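Local structure of PATF (Prochloron didemni, 4BG2) at residues 253-267 against 287-299. The protein probably belongs to the prenyltransferase-like proteins of cyanobactin biosynthesis, in the patellamide pathway. Numbering follows the deposited sequence.
Sequences LPKYFTFNSLGDKIY and ELEKSRLENFCFY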
# COMPACT_ATOMS: atom_id res chain seq x y z
N LEU A 253 2.14 17.87 7.19
CA LEU A 253 1.06 17.04 7.76
C LEU A 253 0.27 17.72 8.88
O LEU A 253 -0.96 17.68 8.86
CB LEU A 253 1.56 15.66 8.24
CG LEU A 253 2.00 14.61 7.21
CD1 LEU A 253 2.34 13.33 7.96
CD2 LEU A 253 0.98 14.34 6.12
N PRO A 254 0.96 18.33 9.87
CA PRO A 254 0.22 19.03 10.95
C PRO A 254 -0.70 20.17 10.49
O PRO A 254 -1.57 20.60 11.25
CB PRO A 254 1.35 19.60 11.83
CG PRO A 254 2.53 18.74 11.55
CD PRO A 254 2.41 18.32 10.11
N LYS A 255 -0.49 20.67 9.27
CA LYS A 255 -1.41 21.66 8.70
C LYS A 255 -2.77 21.04 8.40
O LYS A 255 -3.76 21.74 8.43
CB LYS A 255 -0.83 22.27 7.42
CG LYS A 255 0.48 23.01 7.67
CD LYS A 255 1.01 23.73 6.44
CE LYS A 255 2.43 24.22 6.70
NZ LYS A 255 2.87 25.33 5.80
N TYR A 256 -2.82 19.73 8.13
CA TYR A 256 -4.06 19.13 7.65
C TYR A 256 -4.66 18.05 8.54
O TYR A 256 -5.84 17.72 8.40
CB TYR A 256 -3.85 18.56 6.25
CG TYR A 256 -3.14 19.52 5.33
CD1 TYR A 256 -3.77 20.70 4.90
CD2 TYR A 256 -1.83 19.30 4.93
CE1 TYR A 256 -3.11 21.60 4.08
CE2 TYR A 256 -1.16 20.20 4.12
CZ TYR A 256 -1.80 21.34 3.70
OH TYR A 256 -1.14 22.23 2.88
N PHE A 257 -3.84 17.49 9.43
CA PHE A 257 -4.28 16.42 10.31
C PHE A 257 -3.88 16.72 11.74
O PHE A 257 -2.80 17.27 11.99
CB PHE A 257 -3.61 15.10 9.88
CG PHE A 257 -3.85 14.73 8.44
CD1 PHE A 257 -5.03 14.12 8.06
CD2 PHE A 257 -2.90 15.00 7.46
CE1 PHE A 257 -5.25 13.78 6.73
CE2 PHE A 257 -3.12 14.66 6.14
CZ PHE A 257 -4.30 14.05 5.77
N THR A 258 -4.72 16.30 12.69
CA THR A 258 -4.40 16.27 14.11
C THR A 258 -4.45 14.83 14.58
O THR A 258 -5.44 14.13 14.33
CB THR A 258 -5.41 17.11 14.92
OG1 THR A 258 -5.47 18.43 14.36
CG2 THR A 258 -5.04 17.20 16.39
N PHE A 259 -3.40 14.38 15.25
CA PHE A 259 -3.26 12.98 15.60
C PHE A 259 -3.49 12.75 17.07
O PHE A 259 -3.28 13.65 17.90
CB PHE A 259 -1.85 12.48 15.27
CG PHE A 259 -1.43 12.67 13.83
CD1 PHE A 259 -1.94 11.86 12.83
CD2 PHE A 259 -0.49 13.64 13.48
CE1 PHE A 259 -1.54 12.02 11.51
CE2 PHE A 259 -0.08 13.80 12.16
CZ PHE A 259 -0.61 12.99 11.18
N ASN A 260 -3.90 11.52 17.41
CA ASN A 260 -3.79 11.06 18.78
C ASN A 260 -2.30 10.93 19.13
O ASN A 260 -1.45 11.25 18.31
CB ASN A 260 -4.58 9.76 19.00
CG ASN A 260 -3.99 8.57 18.25
OD1 ASN A 260 -2.95 8.68 17.60
ND2 ASN A 260 -4.62 7.41 18.41
N SER A 261 -1.99 10.50 20.34
CA SER A 261 -0.61 10.48 20.80
C SER A 261 0.30 9.58 19.95
O SER A 261 1.44 9.94 19.61
CB SER A 261 -0.58 10.03 22.24
OG SER A 261 0.74 9.71 22.63
N LEU A 262 -0.20 8.40 19.61
CA LEU A 262 0.56 7.49 18.75
C LEU A 262 0.89 8.08 17.38
O LEU A 262 1.96 7.81 16.84
CB LEU A 262 -0.19 6.17 18.60
CG LEU A 262 -0.07 5.18 19.76
CD1 LEU A 262 -0.90 3.94 19.47
CD2 LEU A 262 1.39 4.83 20.03
N GLY A 263 -0.02 8.87 16.81
CA GLY A 263 0.23 9.52 15.52
C GLY A 263 1.33 10.57 15.63
O GLY A 263 2.14 10.73 14.71
N ASP A 264 1.36 11.27 16.75
CA ASP A 264 2.43 12.23 17.02
C ASP A 264 3.78 11.53 17.13
O ASP A 264 4.79 12.03 16.64
CB ASP A 264 2.15 13.00 18.31
CG ASP A 264 0.95 13.93 18.17
OD1 ASP A 264 0.57 14.26 17.03
OD2 ASP A 264 0.39 14.36 19.22
N LYS A 265 3.80 10.36 17.76
CA LYS A 265 5.03 9.57 17.84
C LYS A 265 5.52 9.15 16.46
O LYS A 265 6.72 9.28 16.14
CB LYS A 265 4.84 8.35 18.71
CG LYS A 265 5.96 7.32 18.56
CD LYS A 265 5.83 6.22 19.60
CE LYS A 265 6.90 5.16 19.40
NZ LYS A 265 7.05 4.40 20.68
N ILE A 266 4.61 8.66 15.62
CA ILE A 266 4.98 8.28 14.26
C ILE A 266 5.47 9.51 13.50
O ILE A 266 6.46 9.43 12.76
CB ILE A 266 3.82 7.64 13.47
CG1 ILE A 266 3.36 6.35 14.14
CG2 ILE A 266 4.22 7.34 12.03
CD1 ILE A 266 1.91 5.99 13.85
N TYR A 267 4.78 10.63 13.69
CA TYR A 267 5.14 11.85 12.99
C TYR A 267 6.54 12.32 13.35
O TYR A 267 7.34 12.66 12.47
CB TYR A 267 4.14 12.96 13.31
CG TYR A 267 4.56 14.27 12.72
CD1 TYR A 267 4.52 14.47 11.34
CD2 TYR A 267 5.02 15.30 13.52
CE1 TYR A 267 4.91 15.68 10.79
CE2 TYR A 267 5.43 16.50 12.97
CZ TYR A 267 5.37 16.68 11.61
OH TYR A 267 5.75 17.86 11.05
N GLU A 287 -13.72 8.86 10.02
CA GLU A 287 -12.69 9.12 11.02
C GLU A 287 -12.09 10.52 10.87
O GLU A 287 -11.61 11.09 11.85
CB GLU A 287 -11.60 8.06 10.96
CG GLU A 287 -10.50 8.25 11.99
CD GLU A 287 -10.92 7.91 13.41
OE1 GLU A 287 -11.92 7.17 13.60
OE2 GLU A 287 -10.25 8.40 14.34
N LEU A 288 -12.11 11.07 9.66
CA LEU A 288 -11.65 12.45 9.43
C LEU A 288 -12.56 13.51 10.04
O LEU A 288 -12.12 14.64 10.24
CB LEU A 288 -11.56 12.76 7.94
CG LEU A 288 -10.18 12.86 7.30
CD1 LEU A 288 -10.36 13.41 5.89
CD2 LEU A 288 -9.22 13.74 8.10
N GLU A 289 -13.81 13.17 10.31
CA GLU A 289 -14.75 14.11 10.91
C GLU A 289 -14.42 14.41 12.37
O GLU A 289 -14.89 15.40 12.92
CB GLU A 289 -16.19 13.56 10.82
CG GLU A 289 -16.79 13.39 9.42
CD GLU A 289 -17.07 14.70 8.66
OE1 GLU A 289 -16.18 15.57 8.56
OE2 GLU A 289 -18.19 14.85 8.11
N LYS A 290 -13.63 13.54 13.00
CA LYS A 290 -13.32 13.64 14.43
C LYS A 290 -12.29 14.75 14.70
O LYS A 290 -11.54 15.13 13.81
CB LYS A 290 -12.81 12.29 14.98
CG LYS A 290 -13.79 11.11 14.92
CD LYS A 290 -13.03 9.80 15.13
CE LYS A 290 -13.84 8.61 15.67
NZ LYS A 290 -15.00 8.23 14.82
N SER A 291 -12.26 15.27 15.93
CA SER A 291 -11.30 16.32 16.31
C SER A 291 -9.85 15.81 16.24
O SER A 291 -8.90 16.58 16.00
CB SER A 291 -11.61 16.85 17.72
OG SER A 291 -11.34 15.88 18.73
N ARG A 292 -9.68 14.52 16.44
CA ARG A 292 -8.37 13.92 16.49
C ARG A 292 -8.43 12.55 15.81
O ARG A 292 -9.41 11.82 15.99
CB ARG A 292 -8.00 13.81 17.96
CG ARG A 292 -6.55 13.55 18.28
CD ARG A 292 -6.36 13.59 19.79
NE ARG A 292 -6.39 14.97 20.27
CZ ARG A 292 -5.38 15.84 20.18
NH1 ARG A 292 -4.22 15.50 19.63
NH2 ARG A 292 -5.54 17.08 20.64
N LEU A 293 -7.40 12.22 15.03
CA LEU A 293 -7.35 10.93 14.37
C LEU A 293 -6.95 9.86 15.38
O LEU A 293 -5.89 9.94 15.98
CB LEU A 293 -6.35 10.94 13.21
CG LEU A 293 -6.70 11.80 12.01
CD1 LEU A 293 -5.74 11.49 10.87
CD2 LEU A 293 -8.15 11.62 11.57
N GLU A 294 -7.84 8.88 15.57
CA GLU A 294 -7.61 7.75 16.46
C GLU A 294 -7.41 6.45 15.68
O GLU A 294 -6.71 5.54 16.14
CB GLU A 294 -8.81 7.61 17.41
CG GLU A 294 -8.92 8.74 18.44
CD GLU A 294 -8.08 8.55 19.72
OE1 GLU A 294 -7.32 7.54 19.88
OE2 GLU A 294 -8.15 9.44 20.59
N ASN A 295 -8.05 6.36 14.51
CA ASN A 295 -8.05 5.18 13.70
C ASN A 295 -7.60 5.53 12.29
O ASN A 295 -8.33 6.19 11.54
CB ASN A 295 -9.44 4.57 13.68
CG ASN A 295 -9.91 4.16 15.06
OD1 ASN A 295 -9.37 3.23 15.65
ND2 ASN A 295 -10.91 4.87 15.59
N PHE A 296 -6.39 5.11 11.94
CA PHE A 296 -5.75 5.52 10.70
C PHE A 296 -4.50 4.71 10.47
O PHE A 296 -4.02 4.02 11.36
CB PHE A 296 -5.38 7.02 10.70
CG PHE A 296 -4.39 7.39 11.76
CD1 PHE A 296 -4.82 7.62 13.07
CD2 PHE A 296 -3.04 7.50 11.46
CE1 PHE A 296 -3.90 7.94 14.06
CE2 PHE A 296 -2.12 7.80 12.46
CZ PHE A 296 -2.56 8.05 13.75
N CYS A 297 -3.98 4.81 9.25
CA CYS A 297 -2.69 4.25 8.90
C CYS A 297 -1.75 5.33 8.45
O CYS A 297 -2.16 6.21 7.71
CB CYS A 297 -2.85 3.25 7.76
SG CYS A 297 -3.48 1.69 8.31
N PHE A 298 -0.51 5.27 8.89
CA PHE A 298 0.51 6.25 8.55
C PHE A 298 1.64 5.54 7.77
O PHE A 298 2.31 4.66 8.30
CB PHE A 298 1.01 6.83 9.87
CG PHE A 298 1.78 8.12 9.75
CD1 PHE A 298 2.82 8.25 8.84
CD2 PHE A 298 1.51 9.17 10.60
CE1 PHE A 298 3.55 9.44 8.75
CE2 PHE A 298 2.24 10.35 10.54
CZ PHE A 298 3.25 10.50 9.60
N TYR A 299 1.87 5.97 6.55
CA TYR A 299 2.82 5.36 5.62
C TYR A 299 3.97 6.33 5.43
O TYR A 299 3.75 7.52 5.39
CB TYR A 299 2.13 5.12 4.27
CG TYR A 299 1.12 4.02 4.27
CD1 TYR A 299 -0.20 4.24 4.63
CD2 TYR A 299 1.50 2.72 3.91
CE1 TYR A 299 -1.14 3.18 4.62
CE2 TYR A 299 0.58 1.68 3.90
CZ TYR A 299 -0.72 1.91 4.25
OH TYR A 299 -1.59 0.83 4.25
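Thr258 O accepts from Leu293 N (2.8 Å) and Asn260 N donates to Leu293 O (2.9 Å), so a single beta bridge between Phe259 and Leu293 joins the two loops. Arg292 adds a third bond: its long chain bends about the CG-CD bond (chi3 -75°) to bring Arg292 NH1 to Phe259 O at 2.7 Å, with the oxygen at the guanidinium edge and the Thr258 methyl CG2 over one face.

Asn260 suits the start of helix 261-267 because its amide can accept and donate at once. With CG lying between backbone N and carbonyl carbon (chi1 68°), Asn260 OD1 caps Gly263 N at 3.0 Å, while Asn260 ND2 makes a nearly straight bond to Glu294 OE1, meeting it from above the carboxylate plane. Glu294 N in turn donates to Glu287 OE2.

Apolar side chains pack between the helix and the strand. The bulky Phe259 ring meets both Phe296 and Phe298, its plane oblique to each, and the three form an aromatic cluster. Gly263, lacking a side chain, lets its CA sit 3.6 Å from Phe296 CZ at the ring edge. Branched Ile266 lays CG2 over the Phe298 face, a CH-pi contact 3.5 Å from the ring centroid, and Leu253 CD1 reaches Phe298 CZ at 3.4 Å. Farther along, Leu293 CD1 touches Phe257 CD1.

Helix 261-267 runs almost parallel to strand 295-299, their axes approaching to 9.9 Å. Phe296 and Phe298 project toward this helix, whereas Cys297 and Tyr299 point away, as expected where an outer helix covers a strand of the closed antiparallel barrel, an architecture consistent with ABBA-type prenyltransferases.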